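Local coordinates for protein adenosylmethionine-8-amino-7-oxononanoate aminotransferase (Methanocaldococcus jannaschii, PDB 6ZHK) that is a pyridoxal-phosphate-dependent class-III aminotransferase that probably passes the amino group of S-adenosylmethionine to 8-amino-7-oxononanoate in biotin biosynthesis, at residues A[243-248]-A[387-392]; A[274-279]-A[438-443]; A[262-267]-A[294-299]; A[72-77]-A[349-354]; A[53-58]-A[422-427]. One frame throughout, in Å; residues are numbered along the deposited sequence. Where two conformers were deposited one is given.

Contact 1: residues A[243-248]-A[387-392]; sequences MIPYPD and DVRGRG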
# COMPACT_ATOMS: atom_id res chain seq x y z
N MET A 243 -10.05 17.42 -12.13
CA MET A 243 -9.92 18.56 -11.26
C MET A 243 -11.20 19.37 -11.26
O MET A 243 -11.14 20.58 -11.40
CB MET A 243 -8.70 19.45 -11.63
CG MET A 243 -7.39 18.66 -11.57
SD MET A 243 -7.04 18.18 -9.85
CE MET A 243 -6.04 16.72 -10.16
N ILE A 244 -12.34 18.71 -11.03
CA ILE A 244 -13.57 19.48 -10.96
C ILE A 244 -13.88 19.82 -9.50
O ILE A 244 -14.02 18.94 -8.67
CB ILE A 244 -14.72 18.67 -11.57
CG1 ILE A 244 -14.32 18.03 -12.91
CG2 ILE A 244 -15.94 19.57 -11.68
CD1 ILE A 244 -15.32 17.01 -13.44
N PRO A 245 -14.02 21.11 -9.13
CA PRO A 245 -14.33 21.46 -7.75
C PRO A 245 -15.75 20.96 -7.45
O PRO A 245 -16.63 20.96 -8.31
CB PRO A 245 -14.32 23.00 -7.69
CG PRO A 245 -14.38 23.43 -9.14
CD PRO A 245 -13.92 22.28 -10.02
N TYR A 246 -15.96 20.60 -6.18
CA TYR A 246 -17.30 20.52 -5.64
C TYR A 246 -17.75 21.97 -5.44
O TYR A 246 -16.93 22.78 -5.00
CB TYR A 246 -17.21 19.96 -4.23
CG TYR A 246 -16.99 18.47 -4.15
CD1 TYR A 246 -15.81 17.92 -4.59
CD2 TYR A 246 -17.94 17.63 -3.61
CE1 TYR A 246 -15.58 16.56 -4.52
CE2 TYR A 246 -17.71 16.27 -3.49
CZ TYR A 246 -16.54 15.73 -4.00
OH TYR A 246 -16.27 14.39 -3.96
N PRO A 247 -19.01 22.35 -5.70
CA PRO A 247 -19.45 23.72 -5.41
C PRO A 247 -19.25 24.08 -3.94
O PRO A 247 -19.33 23.21 -3.07
CB PRO A 247 -20.96 23.67 -5.70
CG PRO A 247 -21.13 22.54 -6.67
CD PRO A 247 -20.08 21.52 -6.26
N ASP A 248 -19.07 25.37 -3.64
CA ASP A 248 -18.99 25.83 -2.26
C ASP A 248 -20.29 25.43 -1.56
O ASP A 248 -21.36 25.45 -2.19
CB ASP A 248 -18.67 27.34 -2.14
CG ASP A 248 -17.21 27.68 -2.42
OD1 ASP A 248 -16.37 26.72 -2.43
OD2 ASP A 248 -16.90 28.88 -2.60
N ASP A 387 -13.17 24.66 -20.73
CA ASP A 387 -13.37 25.00 -19.33
C ASP A 387 -12.01 25.07 -18.65
O ASP A 387 -11.13 24.25 -18.93
CB ASP A 387 -14.32 23.99 -18.65
CG ASP A 387 -14.81 24.36 -17.24
OD1 ASP A 387 -15.10 25.57 -17.01
OD2 ASP A 387 -14.90 23.43 -16.39
N VAL A 388 -11.85 26.10 -17.83
CA VAL A 388 -10.72 26.24 -16.91
C VAL A 388 -11.28 26.28 -15.50
O VAL A 388 -12.09 27.14 -15.17
CB VAL A 388 -9.83 27.47 -17.18
CG1 VAL A 388 -8.69 27.56 -16.15
CG2 VAL A 388 -9.26 27.45 -18.59
N ARG A 389 -10.86 25.31 -14.67
CA ARG A 389 -11.50 25.18 -13.37
C ARG A 389 -10.53 24.55 -12.39
O ARG A 389 -9.56 23.93 -12.80
CB ARG A 389 -12.78 24.35 -13.47
CG ARG A 389 -12.58 22.84 -13.53
CD ARG A 389 -12.02 22.37 -14.83
NE ARG A 389 -12.08 20.92 -15.05
CZ ARG A 389 -12.87 20.30 -15.94
NH1 ARG A 389 -13.72 20.98 -16.69
NH2 ARG A 389 -12.71 19.01 -16.17
N GLY A 390 -10.82 24.71 -11.09
CA GLY A 390 -10.02 24.04 -10.08
C GLY A 390 -10.09 24.77 -8.75
O GLY A 390 -10.88 25.71 -8.61
N ARG A 391 -9.21 24.40 -7.82
CA ARG A 391 -9.06 25.12 -6.57
C ARG A 391 -7.58 25.23 -6.24
O ARG A 391 -6.86 24.23 -6.30
CB ARG A 391 -9.66 24.34 -5.39
CG ARG A 391 -11.16 24.12 -5.41
CD ARG A 391 -11.56 23.55 -4.03
NE ARG A 391 -13.00 23.43 -3.93
CZ ARG A 391 -13.79 24.45 -3.61
NH1 ARG A 391 -13.26 25.61 -3.27
NH2 ARG A 391 -15.10 24.24 -3.51
N GLY A 392 -7.11 26.45 -5.97
CA GLY A 392 -5.70 26.69 -5.64
C GLY A 392 -4.75 26.20 -6.75
O GLY A 392 -4.91 26.57 -7.92
O HOH W 1 -13.72 28.80 -2.90

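Contact 2: residues A[274-279]-A[438-443]; sequences FGRTGK and ILVPPL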
# COMPACT_ATOMS: atom_id res chain seq x y z
N PHE A 274 -2.34 19.05 2.69
CA PHE A 274 -1.02 19.65 2.72
C PHE A 274 -0.88 20.77 1.70
O PHE A 274 0.13 20.88 1.03
CB PHE A 274 0.05 18.57 2.60
CG PHE A 274 -0.06 17.65 3.77
CD1 PHE A 274 0.38 18.03 5.03
CD2 PHE A 274 -0.74 16.45 3.64
CE1 PHE A 274 0.21 17.22 6.14
CE2 PHE A 274 -0.88 15.61 4.74
CZ PHE A 274 -0.39 15.99 5.96
N GLY A 275 -1.93 21.59 1.60
CA GLY A 275 -1.84 22.91 0.99
C GLY A 275 -2.29 23.01 -0.49
O GLY A 275 -2.42 24.14 -0.95
N ARG A 276 -2.50 21.89 -1.23
CA ARG A 276 -2.72 22.02 -2.67
C ARG A 276 -3.91 22.92 -3.04
O ARG A 276 -3.85 23.60 -4.05
CB ARG A 276 -2.77 20.66 -3.38
CG ARG A 276 -2.27 20.69 -4.82
CD ARG A 276 -0.76 20.87 -4.83
NE ARG A 276 -0.17 19.52 -4.59
CZ ARG A 276 1.06 19.17 -4.90
NH1 ARG A 276 1.88 20.08 -5.37
NH2 ARG A 276 1.52 17.95 -4.66
N THR A 277 -5.00 22.94 -2.26
CA THR A 277 -6.18 23.74 -2.62
C THR A 277 -6.06 25.18 -2.15
O THR A 277 -6.92 25.99 -2.47
CB THR A 277 -7.50 23.20 -2.06
OG1 THR A 277 -7.44 23.32 -0.63
CG2 THR A 277 -7.75 21.76 -2.43
N GLY A 278 -5.03 25.48 -1.34
CA GLY A 278 -4.81 26.83 -0.83
C GLY A 278 -4.95 26.87 0.67
O GLY A 278 -4.55 27.82 1.30
N LYS A 279 -5.57 25.83 1.25
CA LYS A 279 -5.62 25.70 2.70
C LYS A 279 -4.84 24.45 3.10
O LYS A 279 -4.67 23.59 2.25
CB LYS A 279 -7.05 25.34 3.09
CG LYS A 279 -8.05 26.48 3.05
CD LYS A 279 -9.32 25.94 3.65
CE LYS A 279 -10.57 26.58 3.09
NZ LYS A 279 -11.63 26.49 4.12
N ILE A 438 -3.93 18.64 -16.89
CA ILE A 438 -3.90 18.73 -15.44
C ILE A 438 -2.68 19.57 -15.05
O ILE A 438 -1.57 19.31 -15.51
CB ILE A 438 -3.78 17.31 -14.81
CG1 ILE A 438 -4.89 16.32 -15.21
CG2 ILE A 438 -3.60 17.44 -13.28
CD1 ILE A 438 -6.29 16.65 -14.72
N LEU A 439 -2.88 20.57 -14.20
CA LEU A 439 -1.79 21.32 -13.58
C LEU A 439 -1.91 21.18 -12.07
O LEU A 439 -2.87 21.66 -11.48
CB LEU A 439 -1.97 22.81 -13.94
CG LEU A 439 -1.89 23.15 -15.43
CD1 LEU A 439 -1.98 24.66 -15.63
CD2 LEU A 439 -0.61 22.58 -16.08
N VAL A 440 -0.92 20.49 -11.47
CA VAL A 440 -0.83 20.41 -10.01
C VAL A 440 0.61 20.73 -9.67
O VAL A 440 1.43 19.82 -9.50
CB VAL A 440 -1.30 19.03 -9.47
CG1 VAL A 440 -1.19 18.93 -7.90
CG2 VAL A 440 -2.72 18.79 -9.92
N PRO A 441 1.00 22.02 -9.69
CA PRO A 441 2.40 22.39 -9.55
C PRO A 441 2.80 22.30 -8.07
O PRO A 441 1.95 22.36 -7.18
CB PRO A 441 2.43 23.85 -10.02
CG PRO A 441 1.05 24.37 -9.71
CD PRO A 441 0.13 23.18 -9.92
N PRO A 442 4.11 22.16 -7.77
CA PRO A 442 4.56 22.11 -6.38
C PRO A 442 4.21 23.44 -5.71
O PRO A 442 4.09 24.46 -6.41
CB PRO A 442 6.08 21.90 -6.42
CG PRO A 442 6.46 21.97 -7.92
CD PRO A 442 5.20 22.01 -8.75
N LEU A 443 4.08 23.42 -4.38
CA LEU A 443 3.86 24.63 -3.61
C LEU A 443 5.06 25.56 -3.76
O LEU A 443 4.93 26.78 -3.57
CB LEU A 443 3.74 24.25 -2.12
CG LEU A 443 2.62 23.24 -1.77
CD1 LEU A 443 2.53 23.10 -0.27
CD2 LEU A 443 1.27 23.65 -2.35

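Contact 3: residues A[262-267]-A[294-299]; sequences DVIFIL and PDILCL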
# COMPACT_ATOMS: atom_id res chain seq x y z
N ASP A 262 -27.02 10.15 11.32
CA ASP A 262 -26.28 9.11 12.01
C ASP A 262 -25.50 8.27 11.02
O ASP A 262 -25.49 7.05 11.16
CB ASP A 262 -27.19 8.21 12.87
CG ASP A 262 -26.42 7.24 13.78
OD1 ASP A 262 -25.32 7.61 14.29
OD2 ASP A 262 -26.92 6.10 13.93
N VAL A 263 -24.88 8.92 10.02
CA VAL A 263 -23.99 8.21 9.10
C VAL A 263 -22.55 8.75 9.23
O VAL A 263 -22.34 9.94 9.27
CB VAL A 263 -24.48 8.31 7.65
CG1 VAL A 263 -23.49 7.66 6.63
CG2 VAL A 263 -25.92 7.82 7.49
N ILE A 264 -21.53 7.86 9.23
CA ILE A 264 -20.11 8.26 9.20
C ILE A 264 -19.79 8.96 7.87
O ILE A 264 -20.18 8.51 6.78
CB ILE A 264 -19.18 7.04 9.42
CG1 ILE A 264 -19.04 6.73 10.91
CG2 ILE A 264 -17.79 7.32 8.83
CD1 ILE A 264 -18.40 5.35 11.14
N PHE A 265 -19.05 10.09 7.98
CA PHE A 265 -18.62 10.81 6.79
C PHE A 265 -17.11 10.68 6.69
O PHE A 265 -16.38 11.05 7.62
CB PHE A 265 -19.03 12.30 6.86
CG PHE A 265 -18.60 13.12 5.65
CD1 PHE A 265 -18.60 12.58 4.37
CD2 PHE A 265 -18.21 14.44 5.79
CE1 PHE A 265 -18.22 13.32 3.26
CE2 PHE A 265 -17.79 15.20 4.69
CZ PHE A 265 -17.81 14.64 3.43
N ILE A 266 -16.62 10.10 5.56
CA ILE A 266 -15.21 9.93 5.32
C ILE A 266 -14.78 10.96 4.30
O ILE A 266 -15.38 11.01 3.23
CB ILE A 266 -14.96 8.51 4.76
CG1 ILE A 266 -15.51 7.47 5.75
CG2 ILE A 266 -13.46 8.39 4.46
CD1 ILE A 266 -15.17 6.00 5.27
N LEU A 267 -13.76 11.76 4.60
CA LEU A 267 -13.27 12.70 3.59
C LEU A 267 -11.89 12.23 3.16
O LEU A 267 -10.98 12.04 3.97
CB LEU A 267 -13.21 14.12 4.16
CG LEU A 267 -13.06 15.25 3.14
CD1 LEU A 267 -14.35 15.37 2.34
CD2 LEU A 267 -12.75 16.59 3.87
N PRO A 294 -15.18 15.83 8.83
CA PRO A 294 -15.59 14.43 8.73
C PRO A 294 -15.25 13.63 9.98
O PRO A 294 -14.36 14.00 10.73
CB PRO A 294 -14.67 13.92 7.61
CG PRO A 294 -13.37 14.70 7.81
CD PRO A 294 -13.94 16.10 8.14
N ASP A 295 -15.86 12.44 10.09
CA ASP A 295 -15.55 11.50 11.15
C ASP A 295 -14.23 10.81 10.90
O ASP A 295 -13.52 10.46 11.85
CB ASP A 295 -16.64 10.42 11.22
CG ASP A 295 -17.97 11.07 11.52
OD1 ASP A 295 -18.13 11.47 12.70
OD2 ASP A 295 -18.76 11.24 10.57
N ILE A 296 -13.90 10.66 9.64
CA ILE A 296 -12.65 10.01 9.28
C ILE A 296 -12.06 10.81 8.12
O ILE A 296 -12.77 11.15 7.21
CB ILE A 296 -12.86 8.55 8.85
CG1 ILE A 296 -13.66 7.73 9.86
CG2 ILE A 296 -11.54 7.89 8.49
CD1 ILE A 296 -13.69 6.22 9.49
N LEU A 297 -10.77 11.11 8.19
CA LEU A 297 -9.99 11.89 7.24
C LEU A 297 -8.87 10.98 6.71
O LEU A 297 -8.10 10.48 7.52
CB LEU A 297 -9.37 13.09 7.97
CG LEU A 297 -8.39 13.95 7.12
CD1 LEU A 297 -9.16 14.55 5.94
CD2 LEU A 297 -7.71 15.02 7.98
N CYS A 298 -8.73 10.87 5.37
CA CYS A 298 -7.67 10.08 4.77
C CYS A 298 -6.62 11.03 4.18
O CYS A 298 -6.99 11.98 3.51
CB CYS A 298 -8.20 9.20 3.66
SG CYS A 298 -9.44 8.07 4.34
N LEU A 299 -5.33 10.79 4.45
CA LEU A 299 -4.20 11.61 3.97
C LEU A 299 -3.17 10.71 3.29
O LEU A 299 -3.08 9.52 3.53
CB LEU A 299 -3.54 12.28 5.16
CG LEU A 299 -4.46 13.16 6.01
CD1 LEU A 299 -3.73 13.72 7.22
CD2 LEU A 299 -5.01 14.28 5.15

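Contact 4: residues A[72-77]-A[349-354]; sequences KEIIEA and ALATLE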
# COMPACT_ATOMS: atom_id res chain seq x y z
N LYS A 72 16.42 20.07 1.21
CA LYS A 72 17.44 19.49 2.08
C LYS A 72 16.88 18.94 3.39
O LYS A 72 17.35 17.89 3.84
CB LYS A 72 18.56 20.50 2.41
CG LYS A 72 19.47 20.83 1.23
N GLU A 73 15.90 19.64 3.99
CA GLU A 73 15.42 19.21 5.31
C GLU A 73 14.84 17.79 5.23
O GLU A 73 14.97 17.01 6.19
CB GLU A 73 14.30 20.12 5.79
CG GLU A 73 14.71 21.57 6.07
CD GLU A 73 14.50 22.50 4.89
OE1 GLU A 73 14.68 22.06 3.75
OE2 GLU A 73 14.12 23.65 5.11
N ILE A 74 14.14 17.49 4.13
CA ILE A 74 13.46 16.22 4.02
C ILE A 74 14.52 15.15 3.75
O ILE A 74 14.51 14.07 4.35
CB ILE A 74 12.37 16.24 2.92
CG1 ILE A 74 11.41 17.42 3.12
CG2 ILE A 74 11.60 14.93 2.93
CD1 ILE A 74 10.38 17.49 1.98
N ILE A 75 15.38 15.42 2.76
CA ILE A 75 16.46 14.49 2.43
C ILE A 75 17.31 14.22 3.67
O ILE A 75 17.59 13.07 4.04
CB ILE A 75 17.30 15.00 1.22
CG1 ILE A 75 16.54 14.91 -0.11
CG2 ILE A 75 18.66 14.29 1.08
CD1 ILE A 75 17.12 15.86 -1.15
N GLU A 76 17.68 15.27 4.40
CA GLU A 76 18.50 15.08 5.60
C GLU A 76 17.77 14.30 6.71
O GLU A 76 18.39 13.53 7.44
CB GLU A 76 19.12 16.42 6.07
CG GLU A 76 20.20 16.92 5.05
CD GLU A 76 21.31 15.94 4.64
OE1 GLU A 76 21.92 15.35 5.57
OE2 GLU A 76 21.58 15.74 3.39
N ALA A 77 16.46 14.50 6.85
CA ALA A 77 15.66 13.75 7.82
C ALA A 77 15.70 12.26 7.52
O ALA A 77 15.87 11.42 8.42
CB ALA A 77 14.27 14.26 7.89
N ALA A 349 7.88 12.80 6.68
CA ALA A 349 6.71 13.59 7.00
C ALA A 349 6.99 14.62 8.09
O ALA A 349 6.42 15.72 8.05
CB ALA A 349 5.53 12.72 7.41
N LEU A 350 7.77 14.23 9.12
CA LEU A 350 8.13 15.16 10.18
C LEU A 350 8.82 16.37 9.59
O LEU A 350 8.45 17.50 9.92
CB LEU A 350 9.03 14.46 11.22
CG LEU A 350 8.30 13.56 12.21
CD1 LEU A 350 9.29 12.72 13.01
CD2 LEU A 350 7.42 14.38 13.17
N ALA A 351 9.79 16.12 8.68
CA ALA A 351 10.49 17.24 8.06
C ALA A 351 9.52 18.11 7.27
O ALA A 351 9.62 19.35 7.31
CB ALA A 351 11.62 16.81 7.15
N THR A 352 8.59 17.45 6.55
CA THR A 352 7.61 18.16 5.76
C THR A 352 6.82 19.13 6.64
O THR A 352 6.66 20.31 6.26
CB THR A 352 6.74 17.23 4.91
OG1 THR A 352 7.62 16.53 4.05
CG2 THR A 352 5.74 17.94 4.01
N LEU A 353 6.28 18.62 7.75
CA LEU A 353 5.43 19.47 8.56
C LEU A 353 6.24 20.62 9.13
O LEU A 353 5.71 21.73 9.34
CB LEU A 353 4.79 18.69 9.71
CG LEU A 353 3.69 17.73 9.27
CD1 LEU A 353 3.27 16.80 10.40
CD2 LEU A 353 2.53 18.52 8.73
N GLU A 354 7.48 20.33 9.46
CA GLU A 354 8.37 21.36 10.00
C GLU A 354 8.58 22.50 9.01
O GLU A 354 8.57 23.67 9.42
CB GLU A 354 9.71 20.75 10.44
CG GLU A 354 9.76 20.35 11.89
CD GLU A 354 10.77 19.26 12.23
OE1 GLU A 354 11.73 19.05 11.43
OE2 GLU A 354 10.60 18.60 13.29

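Contact 5: residues A[53-58]-A[422-427]; sequences NKYLDA and KLLEKG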
# COMPACT_ATOMS: atom_id res chain seq x y z
N ASN A 53 18.46 16.69 -19.66
CA ASN A 53 17.42 17.69 -19.94
C ASN A 53 16.53 17.92 -18.70
O ASN A 53 16.22 16.99 -17.96
CB ASN A 53 16.58 17.18 -21.10
CG ASN A 53 17.39 17.11 -22.37
OD1 ASN A 53 18.15 18.02 -22.66
ND2 ASN A 53 17.32 15.99 -23.07
N LYS A 54 16.07 19.15 -18.50
CA LYS A 54 15.28 19.51 -17.34
C LYS A 54 13.83 19.82 -17.76
O LYS A 54 13.57 20.42 -18.83
CB LYS A 54 15.86 20.79 -16.70
CG LYS A 54 17.29 20.70 -16.16
CD LYS A 54 17.77 22.07 -15.59
CE LYS A 54 19.13 22.10 -14.91
NZ LYS A 54 20.16 21.49 -15.79
N TYR A 55 12.89 19.35 -16.92
CA TYR A 55 11.46 19.50 -17.14
C TYR A 55 10.79 20.00 -15.88
O TYR A 55 10.98 19.42 -14.82
CB TYR A 55 10.90 18.15 -17.58
CG TYR A 55 11.55 17.67 -18.85
CD1 TYR A 55 11.09 18.10 -20.09
CD2 TYR A 55 12.62 16.79 -18.81
CE1 TYR A 55 11.71 17.70 -21.27
CE2 TYR A 55 13.22 16.35 -19.98
CZ TYR A 55 12.75 16.79 -21.21
OH TYR A 55 13.34 16.39 -22.38
N LEU A 56 10.07 21.13 -15.98
CA LEU A 56 9.32 21.61 -14.84
C LEU A 56 8.27 20.56 -14.45
O LEU A 56 7.47 20.15 -15.29
CB LEU A 56 8.64 22.92 -15.25
CG LEU A 56 7.82 23.64 -14.18
CD1 LEU A 56 8.71 24.10 -13.04
CD2 LEU A 56 7.20 24.87 -14.82
N ASP A 57 8.21 20.21 -13.17
CA ASP A 57 7.28 19.15 -12.75
C ASP A 57 5.89 19.75 -12.49
O ASP A 57 5.49 19.99 -11.35
CB ASP A 57 7.86 18.48 -11.52
CG ASP A 57 7.15 17.18 -11.11
OD1 ASP A 57 6.10 16.83 -11.72
OD2 ASP A 57 7.66 16.57 -10.18
N ALA A 58 5.16 19.98 -13.57
CA ALA A 58 3.95 20.79 -13.52
C ALA A 58 2.79 19.96 -12.93
O ALA A 58 1.79 20.57 -12.57
CB ALA A 58 3.62 21.26 -14.94
N LYS A 422 3.77 18.93 -26.85
CA LYS A 422 4.25 20.28 -27.09
C LYS A 422 4.82 20.90 -25.82
O LYS A 422 5.78 21.64 -25.87
CB LYS A 422 3.16 21.20 -27.67
CG LYS A 422 2.50 20.74 -28.97
CD LYS A 422 3.52 20.59 -30.14
CE LYS A 422 2.86 20.02 -31.38
NZ LYS A 422 3.80 19.96 -32.52
N LEU A 423 4.20 20.62 -24.67
CA LEU A 423 4.74 21.14 -23.43
C LEU A 423 6.10 20.51 -23.15
O LEU A 423 6.96 21.17 -22.60
CB LEU A 423 3.75 20.84 -22.29
CG LEU A 423 2.55 21.78 -22.18
CD1 LEU A 423 1.63 21.28 -21.05
CD2 LEU A 423 3.01 23.21 -21.85
N LEU A 424 6.29 19.24 -23.50
CA LEU A 424 7.56 18.60 -23.21
C LEU A 424 8.68 19.28 -24.00
O LEU A 424 9.79 19.46 -23.47
CB LEU A 424 7.48 17.09 -23.50
CG LEU A 424 8.49 16.23 -22.74
CD1 LEU A 424 8.24 16.21 -21.23
CD2 LEU A 424 8.64 14.83 -23.32
N GLU A 425 8.38 19.70 -25.24
CA GLU A 425 9.35 20.44 -26.05
C GLU A 425 9.74 21.77 -25.38
O GLU A 425 10.82 22.32 -25.65
CB GLU A 425 8.80 20.76 -27.44
CG GLU A 425 8.58 19.54 -28.32
CD GLU A 425 7.71 19.82 -29.53
OE1 GLU A 425 7.21 20.98 -29.72
OE2 GLU A 425 7.54 18.88 -30.32
N LYS A 426 8.82 22.35 -24.59
CA LYS A 426 9.06 23.61 -23.91
C LYS A 426 9.62 23.38 -22.50
O LYS A 426 9.68 24.32 -21.74
CB LYS A 426 7.79 24.47 -23.89
CG LYS A 426 7.14 24.68 -25.26
CD LYS A 426 5.77 25.30 -25.20
CE LYS A 426 5.09 25.37 -26.55
NZ LYS A 426 5.98 26.11 -27.48
N GLY A 427 10.07 22.15 -22.20
CA GLY A 427 10.74 21.94 -20.91
C GLY A 427 9.74 21.80 -19.74
O GLY A 427 10.07 22.16 -18.62

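Contact 1: residues A[243-248]-A[387-392]
Pro245 packs between Arg389 and Arg391 where a short antiparallel hairpin, strands 237-238 and 244-245 with a G1 beta bulge at Met243 and Ile244, meets strand 385-391 at the rim of a three-stranded antiparallel sheet. The tight half packs proline and isoleucine carbons on Arg389. Pro245 CD rests on Arg389 CG at 3.8 Å, the side chains crossing at about a right angle. Ile244 CG1 lies over one face of the Arg389 guanidinium, 3.8 Å from NH2. Arg389 NH1, with the carboxylate at the guanidinium edge, donates to the anti lone pair of Asp387 OD2 at 2.7 Å and also pairs with Glu398; NE donates to Gly242 O. Met243 O, buried against Arg389 CG at 3.4 Å, has no polar partner.

The other half opens toward solvent. The chain of Arg391, extended from CG to NE, runs past Pro245 CB to reach Asp248; its NE donates to Gly236 O. Carboxylate and guanidinium are nearly coplanar, 23° apart, and a water joins Asp248 OD2 to Arg391 NH1. Arg391 NH2 also makes a weak bond to Tyr246 O at 2.8 Å. The salt bridge is straight: Arg391 NH2 meets Asp248 OD1 at 3.0 Å, with 161° at the hydrogen.

Contact 2: residues A[274-279]-A[438-443]
Arg276 reaches from a type I beta turn, Gly275 to Gly278, to the Val440-Leu443 segment that leaves strand 436-439, so the loop after strand 265-268 of the main sheet is joined to the end of the C-terminal three-stranded sheet. The contact is fully buried, and the Arg276 side chain lies about 6 Å from that of Lys301, the predicted attachment site of the cofactor.

The polar contact between the segments is made by one guanidinium nitrogen. Arg276 NH1 gives a weak bond to Pro441 O at 2.9 Å, bent to 128° at the hydrogen; its stronger partner is Asn65 O. Pro442 CA adjoins the same edge, 3.5 Å from Arg276 NH1.

Apolar packing covers a face of the guanidinium. Bends at chi2 (72°) and chi3 (81°) fold Arg276 around Val440 CG1, which sits over one guanidinium face 3.5 Å from Arg276 NE. With an alanine here, Pro441 O and Asn65 O would probably lose their shared donor and Val440 CG1 the flat group beneath it.

The remaining contacts set the Leu443 methyls on the turn's backbone. Leu443 CD2 lies 4.0 Å from Gly275 O. Leu443 CD1 covers the buried Phe274 O, which has no polar partner, at 3.5 Å.

Contact 3: residues A[262-267]-A[294-299]
Ile266 and Ile296 stand side by side on neighbouring parallel strands, 265-268 and 296-299, the two ends of a beta-alpha-beta unit in the seven-stranded mixed sheet of the fold-type I aminotransferase core. Ile266 CG1 lies 4.2 Å from Ile296 CB. On the same face, Ile266 CG2, anti to its backbone N, extends to Cys298 SG, and helix 122-140 packs on both isoleucines. The opposite face carries Leu267 and Leu297. Here Leu267 CB meets the ring of Pro294, which follows a cis peptide, at 3.7 Å from CG. Phe265 CD2 approaches the same proline at CB, and helix 250-261 packs on Phe265 and Leu267.

Backbone bonds tie the strands together. Leu267 N binds Ile296 O at 2.9 Å, and Leu267 O receives Cys298 N at the same length. This pairing carries the strands toward Asp268, predicted to bind pyridoxal phosphate, whose side chain is about 4 Å from that of Cys298.

Toward Pro294, Phe265 O is gripped twice, by Ile296 N at 3.2 Å and by Asp295 N. The Asp295 carboxylate then acts as the acceptor for the Phe265 amide, while OD1 pairs with Lys293. Asp295 OD2 uses its anti lone pair to take Phe265 N at 2.8 Å, with 165° at the hydrogen.

Contact 4: residues A[72-77]-A[349-354]
Ile74 leans across a helix pair, the start of helix 72-82 against the middle of helix 343-358, near-antiparallel at 155° with the axes of the two segments 8.3 Å apart. The small residue Ala351 lets the backbones come this close: the CA atoms of Ile74 and Ala351 are 5.1 Å apart.

Ile74 CB is 4.3 Å from Ala351 CB. The next atom, CG1, anti to the carbonyl carbon (chi1 -53°), is thereby aimed along the opposite helix; it touches Ala351 CB and nears Thr352 OG1. The tip, Ile74 CD1, turns away from the alanine and ends 3.6 Å from Thr352 OG1. That oxygen offers only van der Waals contact here, as its hydrogen bond goes to Ala348 O one turn back in its own helix. Thr352 also touches Leu66, and Ile74 touches Ala348 and Ile355, extending the packing along helix 343-358.

On the other flank Ala77 CB meets Ala351 CB at 3.8 Å, and Glu73 contributes backbone while its carboxylate turns aside to Arg71. The pair joins a helix bordering the second subunit, where Ile75 packs on Asp83 of that subunit, to one whose Leu353 contacts helix 96-108. Ala351 CB sits among Glu73, Ile74 and Ala77, 3.5 Å from Glu73 O.

Contact 5: residues A[53-58]-A[422-427]
Tyr55 and Leu424 meet where strand 54-57 runs beside the end of helix 415-425. Tyr55 CD1 touches Leu424 CD1 at 3.6 Å, and the ring turns its edge to the helix backbone, CE1 lying 3.4 Å from Leu424 O. Tyr55 CG, anti to the carbonyl carbon (chi1 -60°), places the ring at the helix end. Next to it, Leu56 N donates to Gly427 O at 2.8 Å in a straight bond (166° at the hydrogen), the donor standing tilted from the carbonyl plane. Tyr55 CA adds a CA-H...O contact to the same oxygen at 3.3 Å.

Gly427 is placed by a Schellman motif that closes the helix: Gly427 N returns to Leu424 O at 3.0 Å and Ile428 N to Leu423 O. Its positive phi turns the chain into strand 428-429, which pairs in parallel with 54-57 at the edge of a four-stranded sheet. On the strand's other side Tyr55 bonds through its backbone to Leu47, and its side chain also touches Asp49 and Leu37. Replacement of Tyr55 by an alanine would probably open a gap beside Leu424 and leave its side chain freer to turn.

Leu424 O therefore serves the cap and lies against an aromatic C-H edge, while Gly427 O, just before strand 428-429, already accepts from Leu56 N of strand 54-57: the helix end passes directly into sheet pairing.

How the contacts relate
Along the chain the order is 53-58, 72-77, 243-248, 262-267, 274-279, 294-299, 349-354, 387-392, 422-427 and 438-443, so distant parts of the sequence interleave. Contact 2 lies nearest the centre of the chain and touches the other four. Met243 of contact 1 packs on Ile438 and Val440, contacts 1 and 2 reaching the same three-stranded sheet; Phe274 packs on Leu299 of contact 3 and Leu353 of contact 4; Val440 pairs with Ala58 of contact 5 through the backbone. Contacts 3 and 5, with centres about 38 Å apart, lie on opposite sides of the chain's centre. Contact 2 thus links the loop after strand 265-268 of the seven-stranded sheet to the three-stranded sheet, with Arg276 near the predicted cofactor lysine.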